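Local coordinates for protein cGAS/DncV-like nucleotidyltransferase in E. coli homolog (Elizabethkingia meningoseptica ATCC 13253 = NBRC 12535, PDB 6E0O) that synthesises cyclic dinucleotide second messengers, using magnesium, as the nucleotidyltransferase of a CBASS system that protects bacteria against phage, at residues P14-E19 / Q58-D63; F45-Y50 / I167-E172; V62-R67 / I133-I138. All coordinates share one frame; numbering follows the deposited sequence.

All three contacts surround the active site of one nucleotidyltransferase domain, at different depths. Contact 3 is a buried pairing inside the sheet: two adjacent parallel strands, joined by backbone hydrogen bonds, apolar on one face and carrying two carboxylates beside Val65 and Ile138 on the other. Contact 1 shares Val62 and Asp63 with it but lies mostly at the surface, where one serine hydroxyl ties a loop to the approach of strand 62-68. Contact 2 is buried as well, yet its two segments meet through side-chain packing alone, with the adenine of the bound nucleotide beside them. Strands 42-47 and 62-68 are neighbours in the sheet, and Tyr50 of contact 2 hydrogen-bonds Ser60 O of contact 1.

Contact 1. Residues P14-E19 / Q58-D63; sequences PVSTTE and QNSDVD. With MG (magnesium ion), chain D; nucleotides of chain B.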
loop_
_atom_site.group_PDB
_atom_site.type_symbol
_atom_site.label_atom_id
_atom_site.label_comp_id
_atom_site.label_asym_id
_atom_site.label_seq_id
_atom_site.Cartn_x
_atom_site.Cartn_y
_atom_site.Cartn_z
ATOM N N PRO A 14 10.716 3.507 -9.464
ATOM C CA PRO A 14 10.284 2.190 -8.978
ATOM C C PRO A 14 11.443 1.214 -9.070
ATOM O O PRO A 14 12.228 1.241 -10.021
ATOM C CB PRO A 14 9.158 1.786 -9.939
ATOM C CG PRO A 14 8.861 2.959 -10.763
ATOM C CD PRO A 14 10.046 3.891 -10.718
ATOM N N VAL A 15 11.547 0.340 -8.077
ATOM C CA VAL A 15 12.619 -0.651 -8.079
ATOM C C VAL A 15 12.112 -2.027 -8.500
ATOM O O VAL A 15 12.654 -2.629 -9.433
ATOM C CB VAL A 15 13.368 -0.649 -6.736
ATOM C CG1 VAL A 15 14.415 -1.734 -6.713
ATOM C CG2 VAL A 15 14.015 0.713 -6.503
ATOM N N SER A 16 11.088 -2.534 -7.827
ATOM C CA SER A 16 10.393 -3.752 -8.232
ATOM C C SER A 16 9.087 -3.366 -8.914
ATOM O O SER A 16 8.416 -2.425 -8.485
ATOM C CB SER A 16 10.050 -4.594 -7.003
ATOM O OG SER A 16 11.200 -5.075 -6.335
ATOM N N THR A 17 8.715 -4.104 -9.958
ATOM C CA THR A 17 7.444 -3.842 -10.621
ATOM C C THR A 17 6.820 -5.150 -11.100
ATOM O O THR A 17 7.453 -6.209 -11.112
ATOM C CB THR A 17 7.584 -2.909 -11.836
ATOM O OG1 THR A 17 8.271 -3.611 -12.883
ATOM C CG2 THR A 17 8.321 -1.626 -11.486
ATOM N N THR A 18 5.568 -5.055 -11.540
ATOM C CA THR A 18 4.856 -6.221 -12.052
ATOM C C THR A 18 5.467 -6.778 -13.331
ATOM O O THR A 18 5.123 -7.901 -13.716
ATOM C CB THR A 18 3.393 -5.846 -12.286
ATOM O OG1 THR A 18 3.327 -4.794 -13.256
ATOM C CG2 THR A 18 2.746 -5.384 -10.981
ATOM N N GLU A 19 6.362 -6.037 -13.987
ATOM C CA GLU A 19 7.056 -6.573 -15.151
ATOM C C GLU A 19 8.121 -7.588 -14.761
ATOM O O GLU A 19 8.592 -8.340 -15.622
ATOM C CB GLU A 19 7.729 -5.445 -15.940
ATOM C CG GLU A 19 6.760 -4.485 -16.593
ATOM C CD GLU A 19 5.736 -5.203 -17.445
ATOM O OE1 GLU A 19 5.990 -5.403 -18.652
ATOM O OE2 GLU A 19 4.681 -5.588 -16.891
ATOM N N GLN A 58 14.460 -3.919 -3.887
ATOM C CA GLN A 58 14.611 -5.041 -4.798
ATOM C C GLN A 58 13.875 -6.254 -4.249
ATOM O O GLN A 58 13.835 -6.484 -3.036
ATOM C CB GLN A 58 16.088 -5.391 -4.968
ATOM C CG GLN A 58 16.905 -4.353 -5.710
ATOM C CD GLN A 58 18.239 -4.906 -6.180
ATOM O OE1 GLN A 58 18.847 -5.746 -5.515
ATOM N NE2 GLN A 58 18.692 -4.448 -7.341
ATOM N N ASN A 59 13.283 -7.028 -5.153
ATOM C CA ASN A 59 12.681 -8.311 -4.797
ATOM C C ASN A 59 11.577 -8.148 -3.756
ATOM O O ASN A 59 11.435 -8.975 -2.856
ATOM C CB ASN A 59 13.751 -9.297 -4.316
ATOM C CG ASN A 59 13.407 -10.729 -4.634
ATOM O OD1 ASN A 59 13.216 -11.082 -5.798
ATOM N ND2 ASN A 59 13.337 -11.570 -3.606
ATOM N N SER A 60 10.783 -7.087 -3.882
ATOM C CA SER A 60 9.765 -6.789 -2.885
ATOM C C SER A 60 8.647 -7.832 -2.890
ATOM O O SER A 60 8.302 -8.400 -3.929
ATOM C CB SER A 60 9.142 -5.416 -3.161
ATOM O OG SER A 60 10.064 -4.356 -2.999
ATOM N N ASP A 61 8.033 -8.026 -1.723
ATOM C CA ASP A 61 6.875 -8.903 -1.613
ATOM C C ASP A 61 5.665 -8.292 -2.316
ATOM O O ASP A 61 5.464 -7.072 -2.310
ATOM C CB ASP A 61 6.492 -9.110 -0.143
ATOM C CG ASP A 61 7.605 -9.724 0.699
ATOM O OD1 ASP A 61 8.660 -10.113 0.156
ATOM O OD2 ASP A 61 7.414 -9.798 1.935
ATOM N N VAL A 62 4.839 -9.156 -2.909
ATOM C CA VAL A 62 3.632 -8.743 -3.623
ATOM C C VAL A 62 2.391 -9.139 -2.826
ATOM O O VAL A 62 2.331 -10.230 -2.249
ATOM C CB VAL A 62 3.570 -9.337 -5.044
ATOM C CG1 VAL A 62 3.574 -10.866 -5.015
ATOM C CG2 VAL A 62 2.352 -8.803 -5.785
ATOM N N ASP A 63 1.386 -8.261 -2.835
ATOM C CA ASP A 63 0.119 -8.474 -2.138
ATOM C C ASP A 63 -0.938 -8.920 -3.140
ATOM O O ASP A 63 -1.401 -8.126 -3.966
ATOM C CB ASP A 63 -0.281 -7.182 -1.439
ATOM C CG ASP A 63 0.798 -6.699 -0.514
ATOM O OD1 ASP A 63 1.154 -7.479 0.392
ATOM O OD2 ASP A 63 1.329 -5.584 -0.724
HETATM MG MG MG D . 2.932 -4.583 0.228
ATOM P P A B 2 0.624 -5.075 7.545
ATOM O OP1 A B 2 -0.672 -4.998 8.270
ATOM O OP2 A B 2 1.801 -5.682 8.224
ATOM O "O5'" A B 2 0.375 -5.886 6.195
ATOM C "C5'" A B 2 0.302 -7.310 6.189
ATOM C "C4'" A B 2 -0.472 -7.822 4.999
ATOM O "O4'" A B 2 -1.871 -7.475 5.170
ATOM C "C3'" A B 2 -0.047 -7.244 3.652
ATOM O "O3'" A B 2 -0.182 -8.228 2.627
ATOM C "C2'" A B 2 -1.046 -6.116 3.430
ATOM O "O2'" A B 2 -1.278 -5.789 2.074
ATOM C "C1'" A B 2 -2.306 -6.665 4.096
ATOM N N9 A B 2 -3.159 -5.612 4.647
ATOM C C8 A B 2 -2.930 -4.871 5.784
ATOM N N7 A B 2 -3.860 -3.987 6.038
ATOM C C5 A B 2 -4.759 -4.144 4.991
ATOM C C6 A B 2 -5.966 -3.493 4.669
ATOM N N6 A B 2 -6.520 -2.516 5.389
ATOM N N1 A B 2 -6.599 -3.915 3.564
ATOM C C2 A B 2 -6.074 -4.886 2.820
ATOM N N3 A B 2 -4.950 -5.575 3.016
ATOM C C4 A B 2 -4.337 -5.147 4.130
HETATM O O HOH W 1 3.825 -4.956 -1.642
HETATM O O HOH W 2 3.516 -6.415 0.883
#
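Ser16 holds OG opposite its carbonyl carbon (chi1 -65°), which turns the hydroxyl onto the backbone of 58-63, while Val15 swings CG1 away from its own N (chi1 176°) to lie against Gln58. The contact belongs to the nucleotidyltransferase fold, where 58-63 is a loop and the first residues of the aspartate-bearing strand 62-68. Ser60 N donates to Ser16 OG over 3.2 Å in an almost straight bond, 176° at the hydrogen. That oxygen is also hydrogen-bonded to Arg57 O, as is Ser60 OG, so both serines converge on one carbonyl just before the segment. Outside them, Val15 CG1 sits 3.6 Å from Gln58 N and 3.8 Å from Gln58 CG, at the exposed margin. Just beyond Ser16 the loop is shaped by an ST turn, Glu19 N donating to Thr17 OG1. From this tether 58-63 runs inward to the magnesium ion. Asp63 OD2 binds the metal at 2.1 Å. Asp61, a likely magnesium ligand, keeps its nearer carboxylate oxygen, OD2, 7.1 Å from the ion here; its link is through the backbone, Asp61 O accepting at 2.8 Å from a metal-bound water.

Contact 2. Residues F45-Y50 / I167-E172; sequences FLQGSY and IISFPE. With nucleotides of chain B.
Phe45 and Pro171 touch edge-on: Pro171 CG comes in near the plane of the ring, 3.7 Å from Phe45 CE2. Next to them Gln47 lays its CB 4.0 Å from Pro171 CB. Together they join strand 42-47 of the nucleotidyltransferase fold to the turn from strand 166-169 into helix 171-184. Gln47 lies on one side of the adenosine of A2 of chain B and residues 167-169 on another. Gln47 starts from a crowded rotamer (chi1 70°) but is extended beyond CG, which carries its amide past the proline to the nucleotide. There Gln47 NE2 is 2.7 Å from N3 of A2 and makes a weak hydrogen bond to O2' of A2, 3.2 Å long. Farther round the base, the A2 amino group N6 donates to Ile168 O at 3.3 Å, so a backbone carbonyl accepts from the adenine amino group, and Ser169 CB lies close to N1. In the next shell, the backbones of Gln47 and Asp63 are hydrogen-bonded, as are those of Ser169 and Ile157, setting both segments into the sheet. Phe170 occupies the N-cap position of helix 171-184. Two residues on, Glu172 bends at chi2 and pairs through OE1 with Arg51 in a salt bridge, while its OE2 rests obliquely 3.7 Å from Phe45 CD2, the carboxylate and ring planes 69° apart.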
loop_
_atom_site.group_PDB
_atom_site.type_symbol
_atom_site.label_atom_id
_atom_site.label_comp_id
_atom_site.label_asym_id
_atom_site.label_seq_id
_atom_site.Cartn_x
_atom_site.Cartn_y
_atom_site.Cartn_z
ATOM N N PHE A 45 -6.674 -10.251 -7.628
ATOM C CA PHE A 45 -6.172 -8.963 -8.087
ATOM C C PHE A 45 -5.061 -8.526 -7.151
ATOM O O PHE A 45 -4.833 -9.136 -6.109
ATOM C CB PHE A 45 -7.292 -7.931 -8.202
ATOM C CG PHE A 45 -7.900 -7.507 -6.894
ATOM C CD1 PHE A 45 -8.981 -8.188 -6.346
ATOM C CD2 PHE A 45 -7.420 -6.389 -6.234
ATOM C CE1 PHE A 45 -9.563 -7.763 -5.150
ATOM C CE2 PHE A 45 -7.986 -5.959 -5.048
ATOM C CZ PHE A 45 -9.058 -6.643 -4.502
ATOM N N LEU A 46 -4.352 -7.470 -7.539
ATOM C CA LEU A 46 -3.255 -6.971 -6.732
ATOM C C LEU A 46 -3.672 -5.730 -5.954
ATOM O O LEU A 46 -4.490 -4.924 -6.403
ATOM C CB LEU A 46 -2.047 -6.613 -7.601
ATOM C CG LEU A 46 -1.480 -7.730 -8.470
ATOM C CD1 LEU A 46 -0.194 -7.242 -9.164
ATOM C CD2 LEU A 46 -1.232 -9.003 -7.663
ATOM N N GLN A 47 -3.050 -5.557 -4.795
ATOM C CA GLN A 47 -3.097 -4.277 -4.107
ATOM C C GLN A 47 -1.688 -3.929 -3.646
ATOM O O GLN A 47 -0.724 -4.628 -3.977
ATOM C CB GLN A 47 -4.068 -4.339 -2.940
ATOM C CG GLN A 47 -3.584 -5.195 -1.818
ATOM C CD GLN A 47 -4.522 -5.209 -0.648
ATOM O OE1 GLN A 47 -5.665 -4.766 -0.740
ATOM N NE2 GLN A 47 -4.045 -5.725 0.471
ATOM N N GLY A 48 -1.557 -2.855 -2.889
ATOM C CA GLY A 48 -0.266 -2.507 -2.362
ATOM C C GLY A 48 0.701 -2.025 -3.428
ATOM O O GLY A 48 0.324 -1.569 -4.511
ATOM N N SER A 49 1.988 -2.131 -3.085
ATOM C CA SER A 49 3.016 -1.393 -3.808
ATOM C C SER A 49 3.169 -1.845 -5.254
ATOM O O SER A 49 3.515 -1.027 -6.112
ATOM C CB SER A 49 4.351 -1.530 -3.080
ATOM O OG SER A 49 4.755 -2.890 -3.060
ATOM N N TYR A 50 2.952 -3.125 -5.556
ATOM C CA TYR A 50 3.008 -3.537 -6.954
ATOM C C TYR A 50 1.817 -2.988 -7.730
ATOM O O TYR A 50 1.954 -2.624 -8.900
ATOM C CB TYR A 50 3.085 -5.054 -7.072
ATOM C CG TYR A 50 4.470 -5.627 -6.868
ATOM C CD1 TYR A 50 4.910 -5.998 -5.609
ATOM C CD2 TYR A 50 5.328 -5.812 -7.938
ATOM C CE1 TYR A 50 6.167 -6.544 -5.420
ATOM C CE2 TYR A 50 6.582 -6.364 -7.764
ATOM C CZ TYR A 50 7.003 -6.717 -6.505
ATOM O OH TYR A 50 8.254 -7.260 -6.346
ATOM N N ILE A 167 -10.795 -5.764 9.091
ATOM C CA ILE A 167 -9.926 -4.988 8.220
ATOM C C ILE A 167 -10.695 -4.705 6.938
ATOM O O ILE A 167 -11.229 -5.623 6.311
ATOM C CB ILE A 167 -8.626 -5.752 7.917
ATOM C CG1 ILE A 167 -7.960 -6.267 9.198
ATOM C CG2 ILE A 167 -7.664 -4.865 7.138
ATOM C CD1 ILE A 167 -7.537 -5.191 10.162
ATOM N N ILE A 168 -10.765 -3.438 6.559
ATOM C CA ILE A 168 -11.476 -3.041 5.353
ATOM C C ILE A 168 -10.535 -2.211 4.492
ATOM O O ILE A 168 -9.613 -1.555 4.986
ATOM C CB ILE A 168 -12.792 -2.281 5.644
ATOM C CG1 ILE A 168 -12.512 -0.935 6.296
ATOM C CG2 ILE A 168 -13.715 -3.132 6.521
ATOM C CD1 ILE A 168 -13.752 -0.072 6.441
ATOM N N SER A 169 -10.780 -2.237 3.191
ATOM C CA SER A 169 -9.920 -1.534 2.258
ATOM C C SER A 169 -10.733 -1.222 1.012
ATOM O O SER A 169 -11.700 -1.914 0.692
ATOM C CB SER A 169 -8.675 -2.376 1.916
ATOM O OG SER A 169 -7.704 -1.603 1.243
ATOM N N PHE A 170 -10.296 -0.192 0.295
ATOM C CA PHE A 170 -10.886 0.229 -0.976
ATOM C C PHE A 170 -9.756 0.337 -1.987
ATOM O O PHE A 170 -9.416 1.432 -2.454
ATOM C CB PHE A 170 -11.681 1.528 -0.810
ATOM C CG PHE A 170 -12.830 1.369 0.136
ATOM C CD1 PHE A 170 -12.653 1.568 1.488
ATOM C CD2 PHE A 170 -14.061 0.939 -0.316
ATOM C CE1 PHE A 170 -13.694 1.379 2.375
ATOM C CE2 PHE A 170 -15.113 0.743 0.566
ATOM C CZ PHE A 170 -14.926 0.956 1.911
ATOM N N PRO A 171 -9.143 -0.801 -2.342
ATOM C CA PRO A 171 -7.941 -0.756 -3.188
ATOM C C PRO A 171 -8.183 -0.195 -4.567
ATOM O O PRO A 171 -7.258 0.377 -5.149
ATOM C CB PRO A 171 -7.482 -2.221 -3.245
ATOM C CG PRO A 171 -8.733 -3.034 -2.905
ATOM C CD PRO A 171 -9.456 -2.175 -1.888
ATOM N N GLU A 172 -9.375 -0.379 -5.135
ATOM C CA GLU A 172 -9.617 0.128 -6.480
ATOM C C GLU A 172 -9.645 1.650 -6.483
ATOM O O GLU A 172 -9.034 2.290 -7.342
ATOM C CB GLU A 172 -10.923 -0.452 -7.031
ATOM C CG GLU A 172 -10.918 -1.964 -7.139
ATOM C CD GLU A 172 -9.813 -2.482 -8.036
ATOM O OE1 GLU A 172 -9.551 -1.852 -9.075
ATOM O OE2 GLU A 172 -9.202 -3.522 -7.713
ATOM P P A B 2 0.624 -5.075 7.545
ATOM O OP1 A B 2 -0.672 -4.998 8.270
ATOM O OP2 A B 2 1.801 -5.682 8.224
ATOM O "O5'" A B 2 0.375 -5.886 6.195
ATOM C "C5'" A B 2 0.302 -7.310 6.189
ATOM C "C4'" A B 2 -0.472 -7.822 4.999
ATOM O "O4'" A B 2 -1.871 -7.475 5.170
ATOM C "C3'" A B 2 -0.047 -7.244 3.652
ATOM O "O3'" A B 2 -0.182 -8.228 2.627
ATOM C "C2'" A B 2 -1.046 -6.116 3.430
ATOM O "O2'" A B 2 -1.278 -5.789 2.074
ATOM C "C1'" A B 2 -2.306 -6.665 4.096
ATOM N N9 A B 2 -3.159 -5.612 4.647
ATOM C C8 A B 2 -2.930 -4.871 5.784
ATOM N N7 A B 2 -3.860 -3.987 6.038
ATOM C C5 A B 2 -4.759 -4.144 4.991
ATOM C C6 A B 2 -5.966 -3.493 4.669
ATOM N N6 A B 2 -6.520 -2.516 5.389
ATOM N N1 A B 2 -6.599 -3.915 3.564
ATOM C C2 A B 2 -6.074 -4.886 2.820
ATOM N N3 A B 2 -4.950 -5.575 3.016
ATOM C C4 A B 2 -4.337 -5.147 4.130
#

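Contact 3. Residues V62-R67 / I133-I138; sequences VDIVMR and ITADVI. With MG (magnesium ion), chain D; nucleotides of chain B.
Val62 and Ile133 make the tight end of this contact, their side chains crossing at about a right angle with Val62 CG1 3.5 Å from Ile133 CD1. Val62 places CG1 between its backbone N and carbonyl carbon (chi1 60°), where the methyl also reaches Ala135 CB at 3.7 Å. Ile64 CD1 packs against the same alanine methyl, so the face bearing Val62, Ile64, Ala135 and Val137 is packed and apolar. Between the segments the backbones form parallel beta structure, the strands inclined by 21°. Five N-H to O bonds join them, from Val62 N to Thr134 O through to Met66 N on Ile138 O; this last donor stands 51° out of the carbonyl plane.

The other face, with Asp63, Val65, Asp136 and Ile138, is mixed, packs less closely between the strands and is turned to the nucleotide. Val65 CG2 and Ile138 CD1 are 4.3 Å apart, and beside them two carboxylates come close, Asp63 OD1 and Asp136 OD2 3.7 Å apart. The O3' hydroxyl of A2 of chain B lies within reach of both, 2.7 Å from Asp63 OD1 and 3.0 Å from Asp136 OD2. These are the paired acidic strands of a nucleotidyltransferase active site. Asp63 binds the magnesium ion through its other oxygen, OD2; Asp136 is a probable ligand, but here its OD2 is 5.8 Å from the ion. Ile138 CD1 touches the ribose at O2' and O3'.

On the apolar side, helix 21-38 covers Ala135 and Val137 with Ile30, and helix 98-113 adds Thr105 and Leu109 against Val137. Strand 42-47 pairs antiparallel with the far edge of strand 62-68, which therefore runs between it and strand 135-147.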
loop_
_atom_site.group_PDB
_atom_site.type_symbol
_atom_site.label_atom_id
_atom_site.label_comp_id
_atom_site.label_asym_id
_atom_site.label_seq_id
_atom_site.Cartn_x
_atom_site.Cartn_y
_atom_site.Cartn_z
ATOM N N VAL A 62 4.839 -9.156 -2.909
ATOM C CA VAL A 62 3.632 -8.743 -3.623
ATOM C C VAL A 62 2.391 -9.139 -2.826
ATOM O O VAL A 62 2.331 -10.230 -2.249
ATOM C CB VAL A 62 3.570 -9.337 -5.044
ATOM C CG1 VAL A 62 3.574 -10.866 -5.015
ATOM C CG2 VAL A 62 2.352 -8.803 -5.785
ATOM N N ASP A 63 1.386 -8.261 -2.835
ATOM C CA ASP A 63 0.119 -8.474 -2.138
ATOM C C ASP A 63 -0.938 -8.920 -3.140
ATOM O O ASP A 63 -1.401 -8.126 -3.966
ATOM C CB ASP A 63 -0.281 -7.182 -1.439
ATOM C CG ASP A 63 0.798 -6.699 -0.514
ATOM O OD1 ASP A 63 1.154 -7.479 0.392
ATOM O OD2 ASP A 63 1.329 -5.584 -0.724
ATOM N N ILE A 64 -1.301 -10.199 -3.062
ATOM C CA ILE A 64 -2.274 -10.811 -3.956
ATOM C C ILE A 64 -3.574 -10.981 -3.187
ATOM O O ILE A 64 -3.631 -11.747 -2.214
ATOM C CB ILE A 64 -1.778 -12.168 -4.478
ATOM C CG1 ILE A 64 -0.431 -12.012 -5.182
ATOM C CG2 ILE A 64 -2.816 -12.816 -5.376
ATOM C CD1 ILE A 64 0.190 -13.337 -5.594
ATOM N N VAL A 65 -4.618 -10.291 -3.630
ATOM C CA VAL A 65 -5.920 -10.355 -2.981
ATOM C C VAL A 65 -6.735 -11.471 -3.620
ATOM O O VAL A 65 -6.801 -11.581 -4.850
ATOM C CB VAL A 65 -6.654 -9.011 -3.094
ATOM C CG1 VAL A 65 -7.979 -9.097 -2.354
ATOM C CG2 VAL A 65 -5.810 -7.864 -2.562
ATOM N N MET A 66 -7.349 -12.306 -2.786
ATOM C CA MET A 66 -8.256 -13.348 -3.258
ATOM C C MET A 66 -9.628 -13.059 -2.663
ATOM O O MET A 66 -9.893 -13.392 -1.504
ATOM C CB MET A 66 -7.780 -14.740 -2.880
ATOM C CG MET A 66 -8.605 -15.821 -3.558
ATOM S SD MET A 66 -8.504 -17.455 -2.837
ATOM C CE MET A 66 -9.591 -17.245 -1.437
ATOM N N ARG A 67 -10.497 -12.443 -3.454
ATOM C CA ARG A 67 -11.812 -12.012 -2.996
ATOM C C ARG A 67 -12.829 -13.105 -3.309
ATOM O O ARG A 67 -13.163 -13.346 -4.476
ATOM C CB ARG A 67 -12.193 -10.707 -3.689
ATOM C CG ARG A 67 -13.493 -10.091 -3.190
ATOM C CD ARG A 67 -13.865 -8.853 -3.997
ATOM N NE ARG A 67 -14.174 -9.182 -5.386
ATOM C CZ ARG A 67 -14.262 -8.285 -6.355
ATOM N NH1 ARG A 67 -14.063 -7.003 -6.082
ATOM N NH2 ARG A 67 -14.527 -8.666 -7.594
ATOM N N ILE A 133 9.241 -14.084 -6.197
ATOM C CA ILE A 133 9.180 -13.252 -5.009
ATOM C C ILE A 133 8.248 -13.891 -3.987
ATOM O O ILE A 133 7.411 -14.740 -4.305
ATOM C CB ILE A 133 8.746 -11.810 -5.327
ATOM C CG1 ILE A 133 7.355 -11.795 -5.946
ATOM C CG2 ILE A 133 9.774 -11.145 -6.233
ATOM C CD1 ILE A 133 6.835 -10.386 -6.224
ATOM N N THR A 134 8.385 -13.449 -2.740
ATOM C CA THR A 134 7.423 -13.766 -1.703
ATOM C C THR A 134 6.114 -13.037 -1.966
ATOM O O THR A 134 6.089 -11.906 -2.464
ATOM C CB THR A 134 8.001 -13.361 -0.352
ATOM O OG1 THR A 134 9.130 -14.197 -0.074
ATOM C CG2 THR A 134 6.982 -13.489 0.750
ATOM N N ALA A 135 5.023 -13.696 -1.614
ATOM C CA ALA A 135 3.698 -13.140 -1.799
ATOM C C ALA A 135 2.914 -13.239 -0.505
ATOM O O ALA A 135 3.019 -14.232 0.222
ATOM C CB ALA A 135 2.924 -13.877 -2.898
ATOM N N ASP A 136 2.133 -12.204 -0.237
ATOM C CA ASP A 136 1.123 -12.219 0.805
ATOM C C ASP A 136 -0.212 -12.416 0.109
ATOM O O ASP A 136 -0.605 -11.588 -0.714
ATOM C CB ASP A 136 1.115 -10.880 1.534
ATOM C CG ASP A 136 2.264 -10.733 2.499
ATOM O OD1 ASP A 136 3.007 -11.717 2.700
ATOM O OD2 ASP A 136 2.407 -9.631 3.074
ATOM N N VAL A 137 -0.898 -13.512 0.422
ATOM C CA VAL A 137 -2.213 -13.793 -0.137
ATOM C C VAL A 137 -3.256 -13.351 0.878
ATOM O O VAL A 137 -3.235 -13.789 2.034
ATOM C CB VAL A 137 -2.359 -15.277 -0.501
ATOM C CG1 VAL A 137 -3.754 -15.561 -1.010
ATOM C CG2 VAL A 137 -1.297 -15.661 -1.513
ATOM N N ILE A 138 -4.170 -12.490 0.445
ATOM C CA ILE A 138 -5.143 -11.859 1.333
ATOM C C ILE A 138 -6.530 -12.373 0.971
ATOM O O ILE A 138 -7.199 -11.788 0.102
ATOM C CB ILE A 138 -5.069 -10.328 1.233
ATOM C CG1 ILE A 138 -3.638 -9.857 1.513
ATOM C CG2 ILE A 138 -6.035 -9.699 2.208
ATOM C CD1 ILE A 138 -3.284 -8.573 0.851
HETATM MG MG MG D . 2.932 -4.583 0.228
ATOM P P A B 2 0.624 -5.075 7.545
ATOM O OP1 A B 2 -0.672 -4.998 8.270
ATOM O OP2 A B 2 1.801 -5.682 8.224
ATOM O "O5'" A B 2 0.375 -5.886 6.195
ATOM C "C5'" A B 2 0.302 -7.310 6.189
ATOM C "C4'" A B 2 -0.472 -7.822 4.999
ATOM O "O4'" A B 2 -1.871 -7.475 5.170
ATOM C "C3'" A B 2 -0.047 -7.244 3.652
ATOM O "O3'" A B 2 -0.182 -8.228 2.627
ATOM C "C2'" A B 2 -1.046 -6.116 3.430
ATOM O "O2'" A B 2 -1.278 -5.789 2.074
ATOM C "C1'" A B 2 -2.306 -6.665 4.096
ATOM N N9 A B 2 -3.159 -5.612 4.647
ATOM C C8 A B 2 -2.930 -4.871 5.784
ATOM N N7 A B 2 -3.860 -3.987 6.038
ATOM C C5 A B 2 -4.759 -4.144 4.991
ATOM C C6 A B 2 -5.966 -3.493 4.669
ATOM N N6 A B 2 -6.520 -2.516 5.389
ATOM N N1 A B 2 -6.599 -3.915 3.564
ATOM C C2 A B 2 -6.074 -4.886 2.820
ATOM N N3 A B 2 -4.950 -5.575 3.016
ATOM C C4 A B 2 -4.337 -5.147 4.130
HETATM O O HOH W 2 3.516 -6.415 0.883
HETATM O O HOH W 1 3.825 -4.956 -1.642
#